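Local coordinates for peptidase M16 inactive domain family protein (PDB 3GWB), which belongs to the M16 metallopeptidase family, in its inactive-domain class, and probably has no peptidase activity of its own, at residues S47-A52 with Y165-D170; E80-D85 with V105-P110; R293-G298 with E324-L329. One frame throughout, in Å; residues are numbered along the deposited sequence.

Contact 1: residues S47-A52 with Y165-D170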
loop_
_atom_site.group_PDB
_atom_site.type_symbol
_atom_site.label_atom_id
_atom_site.label_comp_id
_atom_site.label_asym_id
_atom_site.label_seq_id
_atom_site.Cartn_x
_atom_site.Cartn_y
_atom_site.Cartn_z
ATOM N N SER A 47 21.078 -9.684 -2.965
ATOM C CA SER A 47 22.263 -10.129 -3.690
ATOM C C SER A 47 23.382 -10.497 -2.710
ATOM O O SER A 47 24.369 -11.129 -3.087
ATOM C CB SER A 47 22.745 -9.037 -4.663
ATOM O OG SER A 47 23.185 -7.867 -3.986
ATOM N N GLN A 48 23.217 -10.107 -1.447
ATOM C CA GLN A 48 24.205 -10.402 -0.415
ATOM C C GLN A 48 23.765 -11.592 0.438
ATOM O O GLN A 48 24.460 -11.971 1.378
ATOM C CB GLN A 48 24.417 -9.190 0.501
ATOM C CG GLN A 48 24.967 -7.934 -0.175
ATOM C CD GLN A 48 26.275 -8.167 -0.917
ATOM O OE1 GLN A 48 27.107 -8.983 -0.512
ATOM N NE2 GLN A 48 26.471 -7.428 -2.001
ATOM N N ASP A 49 22.617 -12.174 0.104
ATOM C CA ASP A 49 22.072 -13.312 0.846
ATOM C C ASP A 49 23.032 -14.483 1.019
ATOM O O ASP A 49 23.086 -15.094 2.085
ATOM C CB ASP A 49 20.798 -13.842 0.175
ATOM C CG ASP A 49 19.562 -13.035 0.529
ATOM O OD1 ASP A 49 19.626 -12.202 1.462
ATOM O OD2 ASP A 49 18.516 -13.248 -0.124
ATOM N N GLY A 50 23.773 -14.809 -0.031
ATOM C CA GLY A 50 24.682 -15.932 0.060
ATOM C C GLY A 50 23.886 -17.223 0.144
ATOM O O GLY A 50 22.993 -17.464 -0.672
ATOM N N ASN A 51 24.191 -18.043 1.144
ATOM C CA ASN A 51 23.516 -19.324 1.328
ATOM C C ASN A 51 22.230 -19.220 2.148
ATOM O O ASN A 51 21.644 -20.243 2.513
ATOM C CB ASN A 51 24.445 -20.302 2.034
ATOM C CG ASN A 51 24.635 -19.955 3.498
ATOM O OD1 ASN A 51 25.105 -18.865 3.837
ATOM N ND2 ASN A 51 24.259 -20.878 4.377
ATOM N N ALA A 52 21.795 -18.000 2.448
ATOM C CA ALA A 52 20.579 -17.821 3.235
ATOM C C ALA A 52 19.572 -16.882 2.567
ATOM O O ALA A 52 19.286 -15.799 3.075
ATOM C CB ALA A 52 20.934 -17.310 4.633
ATOM N N TYR A 165 21.159 -12.170 -8.414
ATOM C CA TYR A 165 19.895 -11.477 -8.689
ATOM C C TYR A 165 18.775 -12.446 -9.046
ATOM O O TYR A 165 17.604 -12.073 -9.042
ATOM C CB TYR A 165 20.025 -10.485 -9.851
ATOM C CG TYR A 165 20.861 -9.247 -9.596
ATOM C CD1 TYR A 165 21.184 -8.835 -8.303
ATOM C CD2 TYR A 165 21.307 -8.472 -10.666
ATOM C CE1 TYR A 165 21.936 -7.670 -8.088
ATOM C CE2 TYR A 165 22.049 -7.321 -10.469
ATOM C CZ TYR A 165 22.364 -6.922 -9.182
ATOM O OH TYR A 165 23.107 -5.782 -9.010
ATOM N N ALA A 166 19.130 -13.686 -9.362
ATOM C CA ALA A 166 18.142 -14.679 -9.756
ATOM C C ALA A 166 17.071 -15.023 -8.715
ATOM O O ALA A 166 15.882 -15.026 -9.027
ATOM C CB ALA A 166 18.850 -15.955 -10.192
ATOM N N HIS A 167 17.484 -15.316 -7.485
ATOM C CA HIS A 167 16.535 -15.714 -6.446
ATOM C C HIS A 167 15.681 -14.582 -5.890
ATOM O O HIS A 167 16.090 -13.423 -5.873
ATOM C CB HIS A 167 17.280 -16.414 -5.306
ATOM C CG HIS A 167 18.090 -15.490 -4.460
ATOM N ND1 HIS A 167 17.610 -14.936 -3.291
ATOM C CD2 HIS A 167 19.339 -14.989 -4.625
ATOM C CE1 HIS A 167 18.525 -14.139 -2.777
ATOM N NE2 HIS A 167 19.584 -14.150 -3.565
ATOM N N ALA A 168 14.482 -14.935 -5.438
ATOM C CA ALA A 168 13.556 -13.961 -4.883
ATOM C C ALA A 168 14.139 -13.340 -3.621
ATOM O O ALA A 168 14.695 -14.042 -2.777
ATOM C CB ALA A 168 12.227 -14.630 -4.570
ATOM N N SER A 169 13.992 -12.024 -3.498
ATOM C CA SER A 169 14.501 -11.278 -2.351
ATOM C C SER A 169 13.988 -11.762 -1.001
ATOM O O SER A 169 14.722 -11.739 -0.014
ATOM C CB SER A 169 14.166 -9.796 -2.503
ATOM O OG SER A 169 14.813 -9.250 -3.635
ATOM N N ASP A 170 12.728 -12.184 -0.949
ATOM C CA ASP A 170 12.148 -12.655 0.303
ATOM C C ASP A 170 12.473 -14.114 0.616
ATOM O O ASP A 170 11.950 -14.678 1.577
ATOM C CB ASP A 170 10.629 -12.466 0.291
ATOM C CG ASP A 170 9.978 -13.011 -0.978
ATOM O OD1 ASP A 170 10.437 -14.050 -1.500
ATOM O OD2 ASP A 170 8.995 -12.400 -1.446
HETATM O O HOH W 1 16.965 -11.192 1.247
#
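S47 and D49, from the loop ahead of helix 55-62, face Y165 and H167 of the loop that follows helix 147-160. CB of S47 comes up to the edge of the phenol ring, near its plane, 3.8 Å from CE1 of Y165. The carboxylate of D49 crosses the H167 imidazole with the two planes 39° apart, CB of D49 lying 3.7 Å from CE1 of H167. OD2 of D49 lies at the edge of the H167 ring, in its plane, but its modelled spacing to CE1 is too short to interpret. Farther along, water 1 sits between OD1 of D49 (2.9 Å) and O of S169 (2.6 Å), with more acceptors around it than it has protons to give.

The imidazole is held by its own backbone: ND1 of H167 donates to A168 O at 3.1 Å, a bent bond (137°) that arrives from above the carbonyl plane. With CG set between the backbone N and the carbonyl carbon (chi1 73°), the ring lies back over this stretch, and its NE2 makes a weak bond to S46 O.

In the second shell, both D49 oxygens accept backbone N-H groups at the start of helix 55-62, OD2 from G54 and OD1 from A56. OG of S47 bonds to K92 O, while K92 NZ reaches the carbonyls of Y165 and H167. The Y165 hydroxyl bonds to A308 N.

A buried carboxylate gripped by two amides at a helix start probably stays ionised; its nearness, with acceptors at ND1 and more weakly at NE2, would favour a protonated imidazole.

Contact 2: residues E80-D85 with V105-P110; sequences EGLGAD and VDKREP
L82, in the turn that ends helix 72-80, brings its CA within 5.6 Å of CA of K107, in the first turn of helix 105-120; E80 to G83 form a type I turn in which G83 N bonds to E80 O at 3.1 Å. Positive phi at G83 then sends the chain off toward strand 85-90.

L82 carries the contact. Its side chain leans across K107 and P110, with CG beside the backbone N and anti to the carbonyl carbon (chi1 -64°), an orientation that carries the branched end over to the helix. There CD1 meets P110 CB at 3.7 Å, touching the pyrrolidine ring and the backbone carbon of the same residue, while CD2 lies between the proline and the aliphatic chain of K107, 4.2 Å from K107 CD. The methylenes of K107 also run past the carbonyl of L82, with O of L82 3.9 Å from CD of K107, so a chain that ends in a charge serves here as an apolar surface.

Bends at chi2 and chi4 fold that chain back, and NZ of K107 makes a salt bridge of 3.3 Å to OD2 of D106. The same ammonium donates to E32 O of the second subunit, and L33 of that subunit packs on K107, which places the contact at the dimer interface. L82 and A84 also touch A111, farther along helix 105-120. The helix is kinked at P110, whose N lacks a bond to the preceding turn.

The Schellman motif at G83 is a classic helix C-terminus, used here in an alpha-beta-beta-alpha succession: helix 72-80, antiparallel strands 85-90 and 95-102 and helix 105-120 follow one another at one margin of the six-stranded sheet.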
loop_
_atom_site.group_PDB
_atom_site.type_symbol
_atom_site.label_atom_id
_atom_site.label_comp_id
_atom_site.label_asym_id
_atom_site.label_seq_id
_atom_site.Cartn_x
_atom_site.Cartn_y
_atom_site.Cartn_z
ATOM N N GLU A 80 6.309 8.804 16.025
ATOM C CA GLU A 80 5.041 9.524 15.886
ATOM C C GLU A 80 4.912 10.725 16.815
ATOM O O GLU A 80 4.440 11.788 16.404
ATOM C CB GLU A 80 3.859 8.581 16.139
ATOM C CG GLU A 80 3.458 7.724 14.954
ATOM C CD GLU A 80 2.351 6.741 15.308
ATOM O OE1 GLU A 80 1.286 7.187 15.795
ATOM O OE2 GLU A 80 2.550 5.521 15.103
ATOM N N GLY A 81 5.323 10.557 18.067
ATOM C CA GLY A 81 5.219 11.643 19.023
ATOM C C GLY A 81 6.113 12.823 18.689
ATOM O O GLY A 81 5.945 13.916 19.230
ATOM N N LEU A 82 7.061 12.602 17.787
ATOM C CA LEU A 82 8.002 13.640 17.379
ATOM C C LEU A 82 7.665 14.214 16.005
ATOM O O LEU A 82 8.333 15.131 15.517
ATOM C CB LEU A 82 9.421 13.061 17.364
ATOM C CG LEU A 82 9.952 12.613 18.731
ATOM C CD1 LEU A 82 11.280 11.882 18.573
ATOM C CD2 LEU A 82 10.111 13.838 19.631
ATOM N N GLY A 83 6.630 13.663 15.382
ATOM C CA GLY A 83 6.222 14.133 14.074
ATOM C C GLY A 83 7.103 13.593 12.966
ATOM O O GLY A 83 7.146 14.152 11.870
ATOM N N ALA A 84 7.792 12.493 13.247
ATOM C CA ALA A 84 8.696 11.881 12.275
ATOM C C ALA A 84 8.195 10.537 11.761
ATOM O O ALA A 84 7.497 9.809 12.472
ATOM C CB ALA A 84 10.086 11.705 12.898
ATOM N N ASP A 85 8.571 10.204 10.530
ATOM C CA ASP A 85 8.177 8.932 9.942
ATOM C C ASP A 85 9.398 8.084 9.585
ATOM O O ASP A 85 10.370 8.584 9.030
ATOM C CB ASP A 85 7.323 9.152 8.696
ATOM C CG ASP A 85 6.883 7.844 8.054
ATOM O OD1 ASP A 85 7.472 7.460 7.018
ATOM O OD2 ASP A 85 5.958 7.190 8.596
ATOM N N VAL A 105 15.166 21.707 16.199
ATOM C CA VAL A 105 16.087 20.972 17.062
ATOM C C VAL A 105 15.423 20.145 18.165
ATOM O O VAL A 105 15.861 19.033 18.451
ATOM C CB VAL A 105 17.129 21.924 17.725
ATOM C CG1 VAL A 105 17.918 22.660 16.653
ATOM C CG2 VAL A 105 16.430 22.919 18.635
ATOM N N ASP A 106 14.365 20.669 18.775
ATOM C CA ASP A 106 13.703 19.943 19.856
ATOM C C ASP A 106 12.969 18.696 19.368
ATOM O O ASP A 106 12.593 17.840 20.171
ATOM C CB ASP A 106 12.726 20.859 20.595
ATOM C CG ASP A 106 11.372 20.949 19.911
ATOM O OD1 ASP A 106 11.335 21.193 18.684
ATOM O OD2 ASP A 106 10.342 20.778 20.605
ATOM N N LYS A 107 12.775 18.588 18.056
ATOM C CA LYS A 107 12.086 17.434 17.486
ATOM C C LYS A 107 13.029 16.510 16.726
ATOM O O LYS A 107 12.914 15.284 16.820
ATOM C CB LYS A 107 10.956 17.891 16.558
ATOM C CG LYS A 107 9.843 18.618 17.290
ATOM C CD LYS A 107 9.233 17.698 18.342
ATOM C CE LYS A 107 8.626 18.486 19.490
ATOM N NZ LYS A 107 7.674 19.511 19.025
ATOM N N ARG A 108 13.974 17.086 15.988
ATOM C CA ARG A 108 14.881 16.250 15.215
ATOM C C ARG A 108 15.956 15.565 16.048
ATOM O O ARG A 108 16.380 14.458 15.722
ATOM C CB ARG A 108 15.532 17.055 14.083
ATOM C CG ARG A 108 16.679 17.951 14.494
ATOM C CD ARG A 108 17.356 18.508 13.246
ATOM N NE ARG A 108 18.637 19.138 13.544
ATOM C CZ ARG A 108 18.904 20.420 13.324
ATOM N NH1 ARG A 108 17.972 21.208 12.806
ATOM N NH2 ARG A 108 20.106 20.909 13.606
ATOM N N GLU A 109 16.405 16.209 17.120
ATOM C CA GLU A 109 17.441 15.591 17.941
ATOM C C GLU A 109 16.970 14.268 18.542
ATOM O O GLU A 109 17.637 13.251 18.386
ATOM C CB GLU A 109 17.931 16.573 19.009
ATOM C CG GLU A 109 19.072 17.434 18.474
ATOM C CD GLU A 109 19.550 18.492 19.446
ATOM O OE1 GLU A 109 19.456 18.278 20.675
ATOM O OE2 GLU A 109 20.042 19.535 18.971
ATOM N N PRO A 110 15.811 14.259 19.223
ATOM C CA PRO A 110 15.293 13.017 19.816
ATOM C C PRO A 110 14.978 11.983 18.728
ATOM O O PRO A 110 15.238 10.793 18.893
ATOM C CB PRO A 110 14.024 13.479 20.531
ATOM C CG PRO A 110 14.349 14.883 20.912
ATOM C CD PRO A 110 15.009 15.414 19.663
#

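Contact 3: residues R293-G298 with E324-L329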
loop_
_atom_site.group_PDB
_atom_site.type_symbol
_atom_site.label_atom_id
_atom_site.label_comp_id
_atom_site.label_asym_id
_atom_site.label_seq_id
_atom_site.Cartn_x
_atom_site.Cartn_y
_atom_site.Cartn_z
ATOM N N ARG A 293 -6.332 -2.782 -30.808
ATOM C CA ARG A 293 -6.820 -4.155 -30.711
ATOM C C ARG A 293 -7.668 -4.506 -29.489
ATOM O O ARG A 293 -8.341 -5.535 -29.484
ATOM C CB ARG A 293 -5.634 -5.118 -30.765
ATOM C CG ARG A 293 -5.647 -6.087 -31.925
ATOM C CD ARG A 293 -5.036 -5.493 -33.177
ATOM N NE ARG A 293 -3.668 -5.040 -32.946
ATOM C CZ ARG A 293 -2.791 -4.766 -33.909
ATOM N NH1 ARG A 293 -3.128 -4.903 -35.181
ATOM N NH2 ARG A 293 -1.578 -4.333 -33.595
ATOM N N GLY A 294 -7.621 -3.676 -28.451
ATOM C CA GLY A 294 -8.390 -3.960 -27.250
ATOM C C GLY A 294 -8.068 -5.318 -26.645
ATOM O O GLY A 294 -8.959 -6.011 -26.151
ATOM N N LEU A 295 -6.792 -5.696 -26.664
ATOM C CA LEU A 295 -6.359 -6.989 -26.135
ATOM C C LEU A 295 -5.871 -6.984 -24.685
ATOM O O LEU A 295 -5.542 -8.040 -24.136
ATOM C CB LEU A 295 -5.259 -7.563 -27.028
ATOM C CG LEU A 295 -5.718 -8.031 -28.408
ATOM C CD1 LEU A 295 -4.518 -8.181 -29.328
ATOM C CD2 LEU A 295 -6.474 -9.356 -28.265
ATOM N N THR A 296 -5.830 -5.811 -24.062
ATOM C CA THR A 296 -5.357 -5.713 -22.687
ATOM C C THR A 296 -5.674 -4.353 -22.076
ATOM O O THR A 296 -6.009 -3.407 -22.781
ATOM C CB THR A 296 -3.837 -5.905 -22.635
ATOM O OG1 THR A 296 -3.386 -5.883 -21.277
ATOM C CG2 THR A 296 -3.156 -4.790 -23.392
ATOM N N TYR A 297 -5.561 -4.256 -20.758
ATOM C CA TYR A 297 -5.812 -2.991 -20.091
ATOM C C TYR A 297 -4.483 -2.347 -19.734
ATOM O O TYR A 297 -4.419 -1.156 -19.441
ATOM C CB TYR A 297 -6.667 -3.197 -18.839
ATOM C CG TYR A 297 -8.106 -3.534 -19.164
ATOM C CD1 TYR A 297 -8.858 -2.712 -19.998
ATOM C CD2 TYR A 297 -8.703 -4.691 -18.671
ATOM C CE1 TYR A 297 -10.167 -3.038 -20.342
ATOM C CE2 TYR A 297 -10.017 -5.025 -19.008
ATOM C CZ TYR A 297 -10.738 -4.193 -19.847
ATOM O OH TYR A 297 -12.021 -4.524 -20.214
ATOM N N GLY A 298 -3.413 -3.132 -19.779
ATOM C CA GLY A 298 -2.117 -2.572 -19.455
ATOM C C GLY A 298 -0.928 -3.383 -19.917
ATOM O O GLY A 298 -0.797 -4.558 -19.580
ATOM N N GLU A 324 -1.782 -16.373 -27.415
ATOM C CA GLU A 324 -0.913 -16.820 -28.493
ATOM C C GLU A 324 -0.703 -15.708 -29.533
ATOM O O GLU A 324 0.425 -15.435 -29.953
ATOM C CB GLU A 324 -1.526 -18.065 -29.142
ATOM C CG GLU A 324 -2.134 -19.049 -28.120
ATOM C CD GLU A 324 -3.622 -18.785 -27.811
ATOM O OE1 GLU A 324 -4.037 -17.613 -27.751
ATOM O OE2 GLU A 324 -4.377 -19.761 -27.613
ATOM N N GLY A 325 -1.792 -15.059 -29.931
ATOM C CA GLY A 325 -1.692 -13.998 -30.915
ATOM C C GLY A 325 -1.144 -12.698 -30.352
ATOM O O GLY A 325 -0.408 -11.981 -31.028
ATOM N N THR A 326 -1.503 -12.391 -29.111
ATOM C CA THR A 326 -1.047 -11.166 -28.473
ATOM C C THR A 326 0.467 -11.169 -28.274
ATOM O O THR A 326 1.118 -10.135 -28.427
ATOM C CB THR A 326 -1.748 -10.957 -27.116
ATOM O OG1 THR A 326 -3.168 -10.982 -27.311
ATOM C CG2 THR A 326 -1.366 -9.609 -26.516
ATOM N N LEU A 327 1.024 -12.326 -27.938
ATOM C CA LEU A 327 2.463 -12.442 -27.731
ATOM C C LEU A 327 3.222 -12.162 -29.026
ATOM O O LEU A 327 4.278 -11.533 -29.009
ATOM C CB LEU A 327 2.824 -13.839 -27.215
ATOM C CG LEU A 327 4.323 -14.123 -27.040
ATOM C CD1 LEU A 327 4.913 -13.192 -25.994
ATOM C CD2 LEU A 327 4.529 -15.575 -26.630
ATOM N N LYS A 328 2.685 -12.646 -30.144
ATOM C CA LYS A 328 3.308 -12.434 -31.445
ATOM C C LYS A 328 3.273 -10.951 -31.765
ATOM O O LYS A 328 4.251 -10.394 -32.258
ATOM C CB LYS A 328 2.554 -13.188 -32.542
ATOM C CG LYS A 328 2.426 -14.681 -32.319
ATOM C CD LYS A 328 3.765 -15.388 -32.404
ATOM C CE LYS A 328 3.597 -16.898 -32.252
ATOM N NZ LYS A 328 2.661 -17.462 -33.263
ATOM N N LEU A 329 2.130 -10.324 -31.492
ATOM C CA LEU A 329 1.945 -8.900 -31.746
ATOM C C LEU A 329 2.962 -8.068 -30.974
ATOM O O LEU A 329 3.632 -7.214 -31.546
ATOM C CB LEU A 329 0.522 -8.463 -31.356
ATOM C CG LEU A 329 0.198 -6.962 -31.351
ATOM C CD1 LEU A 329 0.330 -6.396 -32.759
ATOM C CD2 LEU A 329 -1.212 -6.735 -30.811
#
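L329 points from helix 323-340 toward the loop, and R293 comes to meet it from the opposite direction. The guanidinium lies oblique to the leucine methyls: CZ of R293 is 3.7 Å from CD1 of L329, and NE of R293 is 3.7 Å from CD2 of L329. NH2 is modelled closer still to CD1, a spacing too short to be trusted. Bends at chi2 and chi3 curl the arginine chain back to this place, and its NH2 has a long, weak ion pair with E288.

L295 packs beside R293 against the same helix. Its CD1 touches CD2 of L329 at 3.9 Å as the two leucines cross, and it slides past T326 in the reverse sense, CD1 of L295 being 3.7 Å from OG1 of T326. That hydroxyl is beside the backbone N of T326 (chi1 -55°), where M322 O, one turn back, satisfies it, while the L295 methyls merely pack against it.

Segment 293-298 links helix 284-292 to strand 299-303, the edge strand of the five-stranded sheet; strand 311-319 pairs with that edge and leads into helix 323-340. The contact therefore joins the two helices of an alpha-beta-beta-alpha succession. T296 fastens the loop to strand 311-319, its OG1 bonding to Q317 O and accepting from G298 N in an ST turn. Positive phi at G294 turns the chain out of helix 284-292, and V289 of that helix touches L295, T326 and L329.

How the contacts relate
Along the chain, contact 2 falls between the two segments of contact 1, and contact 3 follows both. Contacts 2 and 3 are the outlying pair, with centres about 51 Å apart on opposite sides of the chain's centre. They have the same layout: each joins the turn after one helix to the helix that follows an antiparallel strand pair, at the edge of the six-stranded and five-stranded sheets respectively. Contact 1 joins two loops nearer the middle, its centre about 35 Å from that of contact 2 and about 33 Å from that of contact 3. It thus lies between the two sheet-bearing halves, while contacts 2 and 3 sit at their outer margins.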